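Local coordinates for protein colicin-B (Escherichia coli, PDB 1RH1) that kills Escherichia coli and closely related bacteria by forming a channel that depolarizes the cytoplasmic membrane and so dissipates cellular energy, at residues Y214-L227 against N264-V278. Numbering follows the deposited sequence.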
ATOM      1  N   TYR A 214      20.619 -23.699 -20.725  1.00  6.38           N
ATOM      2  CA  TYR A 214      19.412 -23.936 -19.939  1.00  2.00           C
ATOM      3  C   TYR A 214      18.353 -22.945 -20.377  1.00  3.51           C
ATOM      4  O   TYR A 214      18.735 -21.904 -20.902  1.00  7.03           O
ATOM      5  CB  TYR A 214      19.692 -23.722 -18.440  1.00  6.37           C
ATOM      6  CG  TYR A 214      20.834 -24.574 -17.911  1.00  4.80           C
ATOM      7  CD1 TYR A 214      22.139 -24.080 -17.943  1.00  6.67           C
ATOM      8  CD2 TYR A 214      20.595 -25.873 -17.473  1.00  3.50           C
ATOM      9  CE1 TYR A 214      23.204 -24.890 -17.552  1.00  3.85           C
ATOM     10  CE2 TYR A 214      21.662 -26.685 -17.077  1.00  2.09           C
ATOM     11  CZ  TYR A 214      22.957 -26.186 -17.124  1.00  4.21           C
ATOM     12  OH  TYR A 214      24.021 -26.989 -16.765  1.00 11.87           O
ATOM     13  N   SER A 215      17.049 -23.200 -20.201  1.00  2.00           N
ATOM     14  CA  SER A 215      16.013 -22.224 -20.537  1.00  3.99           C
ATOM     15  C   SER A 215      15.189 -21.856 -19.311  1.00  5.11           C
ATOM     16  O   SER A 215      14.823 -22.728 -18.521  1.00  4.63           O
ATOM     17  CB  SER A 215      15.034 -22.741 -21.605  1.00  3.28           C
ATOM     18  OG  SER A 215      14.153 -23.771 -21.166  1.00  6.52           O
ATOM     19  N   ALA A 216      14.854 -20.571 -19.151  1.00  4.94           N
ATOM     20  CA  ALA A 216      14.096 -20.124 -17.996  1.00  2.00           C
ATOM     21  C   ALA A 216      12.973 -19.180 -18.341  1.00  4.57           C
ATOM     22  O   ALA A 216      13.154 -18.342 -19.226  1.00  8.37           O
ATOM     23  CB  ALA A 216      14.964 -19.390 -17.040  1.00  2.00           C
ATOM     24  N   PRO A 217      11.807 -19.262 -17.683  1.00  4.96           N
ATOM     25  CA  PRO A 217      10.717 -18.318 -17.854  1.00  4.10           C
ATOM     26  C   PRO A 217      10.884 -16.940 -17.211  1.00  5.56           C
ATOM     27  O   PRO A 217      10.280 -16.590 -16.186  1.00  7.54           O
ATOM     28  CB  PRO A 217       9.533 -19.091 -17.347  1.00  2.27           C
ATOM     29  CG  PRO A 217      10.120 -19.890 -16.223  1.00  3.00           C
ATOM     30  CD  PRO A 217      11.399 -20.385 -16.849  1.00  5.96           C
ATOM     31  N   VAL A 218      11.770 -16.162 -17.847  1.00  2.93           N
ATOM     32  CA  VAL A 218      11.947 -14.759 -17.527  1.00  5.62           C
ATOM     33  C   VAL A 218      10.677 -14.077 -18.014  1.00 12.52           C
ATOM     34  O   VAL A 218      10.151 -13.184 -17.342  1.00 14.57           O
ATOM     35  CB  VAL A 218      13.143 -14.212 -18.248  1.00  3.31           C
ATOM     36  CG1 VAL A 218      13.323 -12.752 -17.922  1.00  2.00           C
ATOM     37  CG2 VAL A 218      14.349 -15.035 -17.835  1.00  5.92           C
ATOM     38  N   SER A 219      10.218 -14.522 -19.211  1.00 16.94           N
ATOM     39  CA  SER A 219       8.878 -14.266 -19.758  1.00 20.83           C
ATOM     40  C   SER A 219       8.499 -12.790 -19.803  1.00 15.85           C
ATOM     41  O   SER A 219       9.348 -12.060 -20.330  1.00 13.93           O
ATOM     42  CB  SER A 219       7.991 -15.171 -18.879  1.00 19.07           C
ATOM     43  OG  SER A 219       6.771 -15.562 -19.486  1.00 25.84           O
ATOM     44  N   PRO A 220       7.365 -12.222 -19.341  1.00 20.03           N
ATOM     45  CA  PRO A 220       6.005 -12.769 -19.289  1.00 23.22           C
ATOM     46  C   PRO A 220       5.308 -12.703 -20.636  1.00 23.55           C
ATOM     47  O   PRO A 220       5.588 -11.809 -21.439  1.00 24.17           O
ATOM     48  CB  PRO A 220       5.293 -11.980 -18.184  1.00 23.24           C
ATOM     49  CG  PRO A 220       5.905 -10.621 -18.303  1.00 24.70           C
ATOM     50  CD  PRO A 220       7.372 -10.937 -18.642  1.00 25.42           C
ATOM     51  N   ASN A 221       4.435 -13.702 -20.863  1.00 23.41           N
ATOM     52  CA  ASN A 221       3.729 -13.961 -22.123  1.00 21.72           C
ATOM     53  C   ASN A 221       4.632 -14.404 -23.287  1.00 19.63           C
ATOM     54  O   ASN A 221       4.191 -15.059 -24.232  1.00 18.30           O
ATOM     55  CB  ASN A 221       2.948 -12.724 -22.593  1.00 26.35           C
ATOM     56  CG  ASN A 221       1.816 -12.308 -21.667  1.00 31.83           C
ATOM     57  OD1 ASN A 221       0.779 -12.978 -21.613  1.00 33.67           O
ATOM     58  ND2 ASN A 221       1.985 -11.203 -20.926  1.00 34.02           N
ATOM     59  N   LEU A 222       5.921 -14.050 -23.232  1.00 15.37           N
ATOM     60  CA  LEU A 222       6.917 -14.372 -24.241  1.00 11.67           C
ATOM     61  C   LEU A 222       7.538 -15.746 -24.016  1.00  7.79           C
ATOM     62  O   LEU A 222       7.419 -16.289 -22.910  1.00 12.13           O
ATOM     63  CB  LEU A 222       7.959 -13.273 -24.209  1.00  2.78           C
ATOM     64  CG  LEU A 222       7.360 -11.895 -24.457  1.00  3.29           C
ATOM     65  CD1 LEU A 222       8.490 -10.932 -24.604  1.00  4.86           C
ATOM     66  CD2 LEU A 222       6.528 -11.842 -25.720  1.00  2.00           C
ATOM     67  N   PRO A 223       8.163 -16.405 -24.998  1.00  4.79           N
ATOM     68  CA  PRO A 223       8.803 -17.683 -24.784  1.00  5.80           C
ATOM     69  C   PRO A 223      10.015 -17.602 -23.840  1.00  7.45           C
ATOM     70  O   PRO A 223      10.627 -16.542 -23.615  1.00  6.55           O
ATOM     71  CB  PRO A 223       9.102 -18.126 -26.193  1.00  3.37           C
ATOM     72  CG  PRO A 223       9.397 -16.840 -26.915  1.00  2.00           C
ATOM     73  CD  PRO A 223       8.285 -15.973 -26.384  1.00  7.01           C
ATOM     74  N   ASP A 224      10.312 -18.778 -23.265  1.00  5.45           N
ATOM     75  CA  ASP A 224      11.394 -18.954 -22.316  1.00  7.59           C
ATOM     76  C   ASP A 224      12.738 -18.473 -22.863  1.00  8.29           C
ATOM     77  O   ASP A 224      13.067 -18.687 -24.036  1.00  7.26           O
ATOM     78  CB  ASP A 224      11.435 -20.434 -21.946  1.00 12.56           C
ATOM     79  CG  ASP A 224      10.271 -20.996 -21.102  1.00 18.31           C
ATOM     80  OD1 ASP A 224      10.492 -21.969 -20.380  1.00 22.37           O
ATOM     81  OD2 ASP A 224       9.144 -20.501 -21.155  1.00 21.85           O
ATOM     82  N   LEU A 225      13.491 -17.724 -22.038  1.00  6.77           N
ATOM     83  CA  LEU A 225      14.788 -17.211 -22.461  1.00  4.07           C
ATOM     84  C   LEU A 225      15.819 -18.323 -22.358  1.00  5.18           C
ATOM     85  O   LEU A 225      15.760 -19.148 -21.443  1.00  5.33           O
ATOM     86  CB  LEU A 225      15.155 -16.035 -21.579  1.00  2.00           C
ATOM     87  CG  LEU A 225      16.478 -15.342 -21.804  1.00  2.00           C
ATOM     88  CD1 LEU A 225      16.607 -14.767 -23.192  1.00  2.00           C
ATOM     89  CD2 LEU A 225      16.556 -14.236 -20.792  1.00  2.00           C
ATOM     90  N   VAL A 226      16.714 -18.426 -23.338  1.00  3.05           N
ATOM     91  CA  VAL A 226      17.733 -19.453 -23.295  1.00  2.50           C
ATOM     92  C   VAL A 226      18.936 -18.775 -22.697  1.00  3.00           C
ATOM     93  O   VAL A 226      19.334 -17.705 -23.156  1.00  6.05           O
ATOM     94  CB  VAL A 226      18.018 -19.970 -24.722  1.00  2.00           C
ATOM     95  CG1 VAL A 226      19.352 -20.673 -24.819  1.00  3.48           C
ATOM     96  CG2 VAL A 226      17.009 -21.030 -25.070  1.00  2.00           C
ATOM     97  N   LEU A 227      19.505 -19.388 -21.657  1.00  3.40           N
ATOM     98  CA  LEU A 227      20.691 -18.841 -21.006  1.00  2.92           C
ATOM     99  C   LEU A 227      21.891 -19.743 -21.255  1.00  2.92           C
ATOM    100  O   LEU A 227      21.913 -20.915 -20.896  1.00  2.82           O
ATOM    101  CB  LEU A 227      20.401 -18.710 -19.520  1.00  2.00           C
ATOM    102  CG  LEU A 227      19.240 -17.799 -19.185  1.00  2.00           C
ATOM    103  CD1 LEU A 227      18.499 -18.294 -17.968  1.00  2.00           C
ATOM    104  CD2 LEU A 227      19.780 -16.399 -19.043  1.00  2.00           C
ATOM    105  N   ASN A 264       3.653  -6.277 -18.756  1.00 15.15           N
ATOM    106  CA  ASN A 264       4.636  -7.060 -19.489  1.00 12.10           C
ATOM    107  C   ASN A 264       6.060  -7.039 -18.969  1.00 10.50           C
ATOM    108  O   ASN A 264       6.961  -7.616 -19.576  1.00 11.66           O
ATOM    109  CB  ASN A 264       4.602  -6.610 -20.945  1.00 16.23           C
ATOM    110  CG  ASN A 264       3.279  -6.914 -21.655  1.00 19.31           C
ATOM    111  OD1 ASN A 264       2.884  -6.166 -22.545  1.00 21.61           O
ATOM    112  ND2 ASN A 264       2.535  -7.977 -21.336  1.00 16.22           N
ATOM    113  N   ASN A 265       6.242  -6.419 -17.802  1.00  7.94           N
ATOM    114  CA  ASN A 265       7.498  -6.361 -17.053  1.00  4.15           C
ATOM    115  C   ASN A 265       7.602  -7.378 -15.901  1.00  5.51           C
ATOM    116  O   ASN A 265       6.656  -7.588 -15.134  1.00  2.00           O
ATOM    117  CB  ASN A 265       7.687  -4.949 -16.486  1.00  5.26           C
ATOM    118  CG  ASN A 265       7.971  -3.856 -17.502  1.00  5.44           C
ATOM    119  OD1 ASN A 265       7.980  -2.657 -17.214  1.00  5.58           O
ATOM    120  ND2 ASN A 265       8.205  -4.267 -18.734  1.00 11.64           N
ATOM    121  N   HIS A 266       8.785  -8.004 -15.759  1.00  4.33           N
ATOM    122  CA  HIS A 266       9.023  -9.021 -14.743  1.00  3.92           C
ATOM    123  C   HIS A 266      10.481  -9.104 -14.369  1.00  2.00           C
ATOM    124  O   HIS A 266      11.364  -8.784 -15.157  1.00  2.00           O
ATOM    125  CB  HIS A 266       8.586 -10.395 -15.244  1.00  2.32           C
ATOM    126  CG  HIS A 266       7.864 -11.241 -14.210  1.00  8.07           C
ATOM    127  ND1 HIS A 266       8.105 -12.519 -13.942  1.00 10.93           N
ATOM    128  CD2 HIS A 266       6.829 -10.819 -13.379  1.00 12.35           C
ATOM    129  CE1 HIS A 266       7.250 -12.857 -12.985  1.00 12.77           C
ATOM    130  NE2 HIS A 266       6.477 -11.845 -12.637  1.00  8.77           N
ATOM    131  N   ASP A 267      10.690  -9.499 -13.110  1.00  5.35           N
ATOM    132  CA  ASP A 267      12.004  -9.836 -12.548  1.00  7.43           C
ATOM    133  C   ASP A 267      11.872 -11.125 -11.753  1.00  4.26           C
ATOM    134  O   ASP A 267      10.884 -11.339 -11.041  1.00  6.88           O
ATOM    135  CB  ASP A 267      12.555  -8.752 -11.604  1.00  6.85           C
ATOM    136  CG  ASP A 267      11.703  -8.247 -10.435  1.00  7.58           C
ATOM    137  OD1 ASP A 267      12.245  -7.540  -9.582  1.00  2.00           O
ATOM    138  OD2 ASP A 267      10.504  -8.537 -10.385  1.00 13.32           O
ATOM    139  N   VAL A 268      12.807 -12.053 -11.930  1.00  3.69           N
ATOM    140  CA  VAL A 268      12.723 -13.335 -11.240  1.00  2.27           C
ATOM    141  C   VAL A 268      14.103 -13.786 -10.812  1.00  2.12           C
ATOM    142  O   VAL A 268      15.103 -13.192 -11.204  1.00  3.43           O
ATOM    143  CB  VAL A 268      12.121 -14.456 -12.137  1.00  2.00           C
ATOM    144  CG1 VAL A 268      10.720 -14.118 -12.596  1.00  2.00           C
ATOM    145  CG2 VAL A 268      12.975 -14.633 -13.368  1.00  4.41           C
ATOM    146  N   ILE A 269      14.189 -14.839 -10.009  1.00  2.00           N
ATOM    147  CA  ILE A 269      15.488 -15.381  -9.684  1.00  2.00           C
ATOM    148  C   ILE A 269      15.475 -16.744 -10.319  1.00  2.27           C
ATOM    149  O   ILE A 269      14.710 -17.645  -9.977  1.00  2.00           O
ATOM    150  CB  ILE A 269      15.677 -15.444  -8.154  1.00  2.54           C
ATOM    151  CG1 ILE A 269      16.026 -14.057  -7.651  1.00  2.00           C
ATOM    152  CG2 ILE A 269      16.799 -16.388  -7.776  1.00  3.97           C
ATOM    153  CD1 ILE A 269      16.231 -14.008  -6.143  1.00  2.00           C
ATOM    154  N   VAL A 270      16.320 -16.823 -11.338  1.00  5.74           N
ATOM    155  CA  VAL A 270      16.470 -18.038 -12.111  1.00  3.78           C
ATOM    156  C   VAL A 270      17.442 -18.906 -11.345  1.00  4.79           C
ATOM    157  O   VAL A 270      18.583 -18.519 -11.089  1.00  2.87           O
ATOM    158  CB  VAL A 270      17.032 -17.722 -13.498  1.00  2.00           C
ATOM    159  CG1 VAL A 270      17.176 -19.026 -14.235  1.00  3.28           C
ATOM    160  CG2 VAL A 270      16.111 -16.823 -14.293  1.00  2.00           C
ATOM    161  N   ARG A 271      16.917 -20.076 -10.989  1.00  6.93           N
ATOM    162  CA  ARG A 271      17.638 -21.133 -10.274  1.00  4.49           C
ATOM    163  C   ARG A 271      18.071 -22.256 -11.233  1.00  5.50           C
ATOM    164  O   ARG A 271      17.235 -22.901 -11.869  1.00  4.87           O
ATOM    165  CB  ARG A 271      16.686 -21.619  -9.195  1.00  6.07           C
ATOM    166  CG  ARG A 271      17.110 -22.824  -8.394  1.00 10.78           C
ATOM    167  CD  ARG A 271      16.005 -23.191  -7.438  1.00  9.39           C
ATOM    168  NE  ARG A 271      16.646 -23.565  -6.203  1.00 14.83           N
ATOM    169  CZ  ARG A 271      16.045 -24.306  -5.277  1.00 21.50           C
ATOM    170  NH1 ARG A 271      14.792 -24.750  -5.453  1.00 25.28           N
ATOM    171  NH2 ARG A 271      16.715 -24.598  -4.151  1.00 24.12           N
ATOM    172  N   PHE A 272      19.361 -22.549 -11.380  1.00  2.00           N
ATOM    173  CA  PHE A 272      19.801 -23.558 -12.330  1.00  2.00           C
ATOM    174  C   PHE A 272      19.697 -25.012 -11.844  1.00  7.17           C
ATOM    175  O   PHE A 272      19.357 -25.218 -10.678  1.00  7.24           O
ATOM    176  CB  PHE A 272      21.215 -23.175 -12.719  1.00  2.00           C
ATOM    177  CG  PHE A 272      21.182 -21.940 -13.599  1.00  6.79           C
ATOM    178  CD1 PHE A 272      21.061 -22.079 -14.981  1.00  8.47           C
ATOM    179  CD2 PHE A 272      21.256 -20.663 -13.034  1.00  8.56           C
ATOM    180  CE1 PHE A 272      21.012 -20.944 -15.787  1.00  8.09           C
ATOM    181  CE2 PHE A 272      21.208 -19.530 -13.849  1.00  5.55           C
ATOM    182  CZ  PHE A 272      21.086 -19.667 -15.226  1.00  5.90           C
ATOM    183  N   PRO A 273      19.887 -26.078 -12.648  1.00  7.65           N
ATOM    184  CA  PRO A 273      19.586 -27.442 -12.253  1.00  6.19           C
ATOM    185  C   PRO A 273      20.489 -28.086 -11.226  1.00  8.79           C
ATOM    186  O   PRO A 273      21.610 -27.656 -10.948  1.00  4.91           O
ATOM    187  CB  PRO A 273      19.570 -28.213 -13.559  1.00  2.00           C
ATOM    188  CG  PRO A 273      19.130 -27.208 -14.564  1.00  2.00           C
ATOM    189  CD  PRO A 273      19.973 -26.040 -14.109  1.00  9.15           C
ATOM    190  N   GLU A 274      19.861 -29.176 -10.751  1.00 14.32           N
ATOM    191  CA  GLU A 274      20.359 -30.210  -9.840  1.00 19.36           C
ATOM    192  C   GLU A 274      21.826 -30.174  -9.467  1.00 15.73           C
ATOM    193  O   GLU A 274      22.116 -29.949  -8.298  1.00 24.58           O
ATOM    194  CB  GLU A 274      20.078 -31.664 -10.394  1.00 27.74           C
ATOM    195  CG  GLU A 274      20.690 -32.139 -11.743  1.00 33.76           C
ATOM    196  CD  GLU A 274      20.930 -33.651 -11.877  1.00 41.48           C
ATOM    197  OE1 GLU A 274      20.001 -34.361 -12.281  1.00 45.30           O
ATOM    198  OE2 GLU A 274      22.047 -34.118 -11.599  1.00 43.58           O
ATOM    199  N   GLY A 275      22.734 -30.396 -10.420  1.00 11.89           N
ATOM    200  CA  GLY A 275      24.156 -30.392 -10.188  1.00 11.30           C
ATOM    201  C   GLY A 275      24.807 -29.629 -11.319  1.00 11.63           C
ATOM    202  O   GLY A 275      25.878 -30.020 -11.795  1.00 12.40           O
ATOM    203  N   SER A 276      24.141 -28.540 -11.749  1.00 10.05           N
ATOM    204  CA  SER A 276      24.612 -27.702 -12.839  1.00  9.27           C
ATOM    205  C   SER A 276      25.881 -26.960 -12.494  1.00 11.14           C
ATOM    206  O   SER A 276      26.728 -26.710 -13.349  1.00  9.62           O
ATOM    207  CB  SER A 276      23.561 -26.675 -13.224  1.00  8.07           C
ATOM    208  OG  SER A 276      23.205 -25.764 -12.196  1.00  5.73           O
ATOM    209  N   GLY A 277      25.968 -26.613 -11.205  1.00 13.02           N
ATOM    210  CA  GLY A 277      27.076 -25.862 -10.617  1.00 13.00           C
ATOM    211  C   GLY A 277      26.988 -24.372 -10.923  1.00 12.84           C
ATOM    212  O   GLY A 277      27.972 -23.629 -10.821  1.00 15.88           O
ATOM    213  N   VAL A 278      25.761 -23.981 -11.294  1.00 12.01           N
ATOM    214  CA  VAL A 278      25.429 -22.647 -11.736  1.00  7.46           C
ATOM    215  C   VAL A 278      24.555 -21.972 -10.688  1.00  8.95           C
ATOM    216  O   VAL A 278      23.416 -22.361 -10.361  1.00  6.92           O
ATOM    217  CB  VAL A 278      24.705 -22.744 -13.092  1.00  9.00           C
ATOM    218  CG1 VAL A 278      24.587 -21.344 -13.663  1.00 11.91           C
ATOM    219  CG2 VAL A 278      25.478 -23.590 -14.093  1.00 11.62           C
TER
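Y214 reaches across to F272 and the turn that follows it, its side chain running from the F272 ring to S276. CB lies against the F272 ring, 4.1 Å from CE1. Beyond it the tyrosine ring divides its neighbours: CD1 is 3.7 Å from CD1 of F272, while CD2 packs 3.4 Å from CD of P273, and CE1 looks more distantly to CG2 of V278. At the tip, OH comes 3.6 Å from CB of S276. In Y214, chi1 of -56° puts CG anti to the carbonyl carbon and carries the ring over to F272; chi2 near 90° turns its face to the F272 edge, an offset edge-to-face pair of Y214 and F272 with planes at 79°. A long, flat residue suits this place because it can meet F272 with CD1 and P273 with CD2 while its hydroxyl lies at the turn.

That turn is braced by S276, whose OG donates to P273 O (2.8 Å) and accepts from V278 N in an ST turn. V278 CG1 and V270 CG1 sit on opposite faces of F272, each offset toward the rim. Further along, small A216 lets V270 CG1 approach its CB to 3.6 Å, and branched L227 can set CD1 against both V270 and F272. At the far end P220, after a cis peptide, presents ring carbons CG and CD to N264 O, and CD also to CB of H266, whose NE2 is hydrogen-bonded to T10 O.

The contact is thus mainly side-chain packing between the hairpin of strands 213-216 and 225-228 and strand 266-271, within one mixed sheet. Strand 189-201 pairs with both 213-216 and 266-271, while strands 87-90 and 281-286 flank 225-228 and 266-271 respectively.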